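Side-chain contact in putative NADPH:quinone oxidoreductase (Ralstonia eutropha, PDB 3IUP), which binds NADPH and probably uses it to reduce quinones: residues A[294-299]-A[304-309]. Sequence-based numbering, arbitrary orientation.
Sequences TEFNRN and WGMGGW. With NDP (NADPH dihydro-nicotinamide-adenine-dinucleotide phosphate), chain C.
At the dimer interface of a Rossmann-type nucleotide-binding domain, Phe296 on strand 293-296 meets Trp304 and selenomethionine Met306 from the outermost strand of this chain's parallel sheet. The strands run almost antiparallel (173°) but 11.7 Å apart, so side chains rather than backbone bonds span the gap. Met306 extends with CG anti to its backbone N, then bends at chi3 (-67°), bringing CE obliquely against the phenyl ring, 3.6 Å from Phe296 CE2. This off-centre CH-pi contact is joined by a Met-aromatic one, with Met306 SE 3.8 Å from Phe296 CE2. Trp304 takes the neighbouring part of the ring: Phe296 CE1 and CZ approach Trp304 CH2 obliquely, to one side of the indole plane and just beyond its rim, CE1 at 4.0 Å, in an offset pair with the phenyl edge toward the indole face and planes at 78°. Thr294 CG2 adds a looser contact to Met306 SE at 4.2 Å, while Thr294 OG1 hydrogen-bonds Gly249 O. Further along, Trp309 O accepts a 2.8 Å hydrogen bond from NADPH N7N. Helix 253-266 packs Leu258 against Trp304 and Met306; strand 304-308 pairs in parallel with strand 281-285, and both contact strands pair antiparallel with the second subunit, continuing beta structure across the interface.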
loop_
_atom_site.group_PDB
_atom_site.type_symbol
_atom_site.label_atom_id
_atom_site.label_comp_id
_atom_site.label_asym_id
_atom_site.label_seq_id
_atom_site.Cartn_x
_atom_site.Cartn_y
_atom_site.Cartn_z
ATOM N N THR A 294 4.976 8.389 -7.623
ATOM C CA THR A 294 5.306 6.998 -7.376
ATOM C C THR A 294 4.794 6.213 -8.571
ATOM O O THR A 294 3.648 6.419 -9.021
ATOM C CB THR A 294 4.640 6.497 -6.062
ATOM O OG1 THR A 294 5.110 7.245 -4.931
ATOM C CG2 THR A 294 4.910 4.977 -5.867
ATOM N N GLU A 295 5.623 5.327 -9.108
ATOM C CA GLU A 295 5.290 4.535 -10.275
ATOM C C GLU A 295 5.803 3.111 -10.167
ATOM O O GLU A 295 6.959 2.885 -9.877
ATOM C CB GLU A 295 5.911 5.166 -11.549
ATOM C CG GLU A 295 5.403 4.534 -12.854
ATOM C CD GLU A 295 6.185 4.952 -14.124
ATOM O OE1 GLU A 295 7.244 5.611 -14.013
ATOM O OE2 GLU A 295 5.740 4.569 -15.226
ATOM N N PHE A 296 4.957 2.131 -10.451
ATOM C CA PHE A 296 5.413 0.751 -10.480
ATOM C C PHE A 296 4.543 -0.150 -11.337
ATOM O O PHE A 296 3.351 0.108 -11.451
ATOM C CB PHE A 296 5.521 0.172 -9.071
ATOM C CG PHE A 296 4.259 0.278 -8.237
ATOM C CD1 PHE A 296 3.330 -0.745 -8.232
ATOM C CD2 PHE A 296 4.034 1.376 -7.418
ATOM C CE1 PHE A 296 2.182 -0.660 -7.418
ATOM C CE2 PHE A 296 2.920 1.455 -6.582
ATOM C CZ PHE A 296 1.981 0.435 -6.610
ATOM N N ASN A 297 5.162 -1.164 -11.942
ATOM C CA ASN A 297 4.467 -2.290 -12.556
ATOM C C ASN A 297 4.169 -3.331 -11.509
ATOM O O ASN A 297 4.913 -3.477 -10.614
ATOM C CB ASN A 297 5.291 -2.901 -13.659
ATOM C CG ASN A 297 5.142 -2.100 -14.912
ATOM O OD1 ASN A 297 4.014 -1.758 -15.271
ATOM N ND2 ASN A 297 6.255 -1.704 -15.512
ATOM N N ARG A 298 3.057 -4.004 -11.613
ATOM C CA ARG A 298 2.667 -4.894 -10.544
ATOM C C ARG A 298 3.053 -6.323 -10.870
ATOM O O ARG A 298 2.179 -7.180 -10.975
ATOM C CB ARG A 298 1.162 -4.781 -10.365
ATOM C CG ARG A 298 0.769 -3.433 -9.771
ATOM C CD ARG A 298 -0.762 -3.156 -9.883
ATOM N NE ARG A 298 -1.238 -3.385 -11.230
ATOM C CZ ARG A 298 -0.959 -2.620 -12.281
ATOM N NH1 ARG A 298 -0.210 -1.542 -12.148
ATOM N NH2 ARG A 298 -1.376 -2.957 -13.482
ATOM N N ASN A 299 4.328 -6.618 -10.993
ATOM C CA ASN A 299 4.764 -7.937 -11.418
ATOM C C ASN A 299 5.257 -8.733 -10.214
ATOM O O ASN A 299 6.281 -9.413 -10.290
ATOM C CB ASN A 299 5.853 -7.784 -12.503
ATOM C CG ASN A 299 6.857 -6.706 -12.162
ATOM O OD1 ASN A 299 6.869 -6.198 -11.034
ATOM N ND2 ASN A 299 7.687 -6.325 -13.131
ATOM N N TRP A 304 1.085 -8.188 -1.207
ATOM C CA TRP A 304 1.914 -7.025 -1.049
ATOM C C TRP A 304 1.121 -5.878 -0.482
ATOM O O TRP A 304 -0.116 -5.812 -0.625
ATOM C CB TRP A 304 2.537 -6.593 -2.408
ATOM C CG TRP A 304 1.535 -6.090 -3.400
ATOM C CD1 TRP A 304 0.800 -6.826 -4.241
ATOM C CD2 TRP A 304 1.140 -4.709 -3.617
ATOM N NE1 TRP A 304 -0.063 -6.030 -4.939
ATOM C CE2 TRP A 304 0.130 -4.723 -4.595
ATOM C CE3 TRP A 304 1.553 -3.485 -3.077
ATOM C CZ2 TRP A 304 -0.473 -3.568 -5.071
ATOM C CZ3 TRP A 304 0.947 -2.335 -3.532
ATOM C CH2 TRP A 304 -0.041 -2.377 -4.542
ATOM N N GLY A 305 1.848 -4.987 0.155
ATOM C CA GLY A 305 1.279 -3.727 0.612
ATOM C C GLY A 305 2.326 -2.648 0.526
ATOM O O GLY A 305 3.568 -2.906 0.620
HETATM N N MSE A 306 1.829 -1.421 0.430
HETATM C CA MSE A 306 2.676 -0.240 0.407
HETATM C C MSE A 306 1.913 0.799 1.209
HETATM O O MSE A 306 0.666 0.913 1.086
HETATM C CB MSE A 306 2.883 0.283 -1.021
HETATM C CG MSE A 306 3.843 1.423 -1.069
HETATM SE SE MSE A 306 4.072 2.021 -2.982
HETATM C CE MSE A 306 4.973 0.454 -3.759
ATOM N N GLY A 307 2.587 1.586 2.014
ATOM C CA GLY A 307 1.850 2.668 2.691
ATOM C C GLY A 307 2.740 3.623 3.439
ATOM O O GLY A 307 3.940 3.426 3.481
ATOM N N GLY A 308 2.150 4.659 4.057
ATOM C CA GLY A 308 2.924 5.593 4.853
ATOM C C GLY A 308 3.309 5.042 6.208
ATOM O O GLY A 308 2.702 4.053 6.660
ATOM N N TRP A 309 4.342 5.613 6.838
ATOM C CA TRP A 309 4.798 5.239 8.166
ATOM C C TRP A 309 5.305 6.488 8.860
ATOM O O TRP A 309 6.114 7.232 8.299
ATOM C CB TRP A 309 5.916 4.170 8.077
ATOM C CG TRP A 309 6.342 3.524 9.338
ATOM C CD1 TRP A 309 6.026 2.270 9.742
ATOM C CD2 TRP A 309 7.141 4.091 10.382
ATOM N NE1 TRP A 309 6.602 1.995 10.920
ATOM C CE2 TRP A 309 7.286 3.107 11.356
ATOM C CE3 TRP A 309 7.788 5.313 10.556
ATOM C CZ2 TRP A 309 8.053 3.284 12.485
ATOM C CZ3 TRP A 309 8.526 5.511 11.680
ATOM C CH2 TRP A 309 8.656 4.498 12.655
HETATM P PA NDP C . 20.035 12.832 5.985
HETATM O O1A NDP C . 21.061 12.455 6.935
HETATM O O2A NDP C . 19.887 14.254 5.607
HETATM O O5B NDP C . 20.379 11.940 4.633
HETATM C C5B NDP C . 19.452 12.047 3.547
HETATM C C4B NDP C . 19.817 11.029 2.510
HETATM O O4B NDP C . 18.856 11.160 1.503
HETATM C C3B NDP C . 21.205 11.265 1.893
HETATM O O3B NDP C . 22.016 10.112 1.808
HETATM C C2B NDP C . 20.879 11.726 0.455
HETATM O O2B NDP C . 21.815 11.285 -0.529
HETATM C C1B NDP C . 19.525 11.063 0.240
HETATM N N9A NDP C . 18.687 11.755 -0.748
HETATM C C8A NDP C . 18.397 13.104 -0.739
HETATM N N7A NDP C . 17.538 13.366 -1.739
HETATM C C5A NDP C . 17.250 12.185 -2.398
HETATM C C6A NDP C . 16.444 11.840 -3.501
HETATM N N6A NDP C . 15.778 12.742 -4.245
HETATM N N1A NDP C . 16.382 10.521 -3.899
HETATM C C2A NDP C . 17.106 9.554 -3.274
HETATM N N3A NDP C . 17.891 9.894 -2.197
HETATM C C4A NDP C . 17.966 11.176 -1.767
HETATM O O3 NDP C . 18.536 12.376 6.384
HETATM P PN NDP C . 18.075 11.782 7.752
HETATM O O1N NDP C . 18.831 10.631 8.181
HETATM O O2N NDP C . 17.875 12.854 8.786
HETATM O O5D NDP C . 16.588 11.269 7.329
HETATM C C5D NDP C . 16.461 10.109 6.491
HETATM C C4D NDP C . 15.020 9.980 6.011
HETATM O O4D NDP C . 14.256 9.467 7.123
HETATM C C3D NDP C . 14.341 11.282 5.537
HETATM O O3D NDP C . 13.503 11.050 4.423
HETATM C C2D NDP C . 13.484 11.636 6.741
HETATM O O2D NDP C . 12.373 12.480 6.477
HETATM C C1D NDP C . 13.050 10.228 7.157
HETATM N N1N NDP C . 12.453 10.168 8.511
HETATM C C2N NDP C . 11.132 9.869 8.567
HETATM C C3N NDP C . 10.466 9.804 9.763
HETATM C C7N NDP C . 9.025 9.335 9.816
HETATM O O7N NDP C . 8.397 9.420 11.055
HETATM N N7N NDP C . 8.334 8.883 8.761
HETATM C C4N NDP C . 11.237 9.782 11.026
HETATM C C5N NDP C . 12.701 10.101 10.856
HETATM C C6N NDP C . 13.255 10.274 9.594
HETATM P P2B NDP C . 22.445 12.329 -1.631
HETATM O O1X NDP C . 23.801 12.787 -1.075
HETATM O O2X NDP C . 21.537 13.526 -1.896
HETATM O O3X NDP C . 22.600 11.468 -2.895
#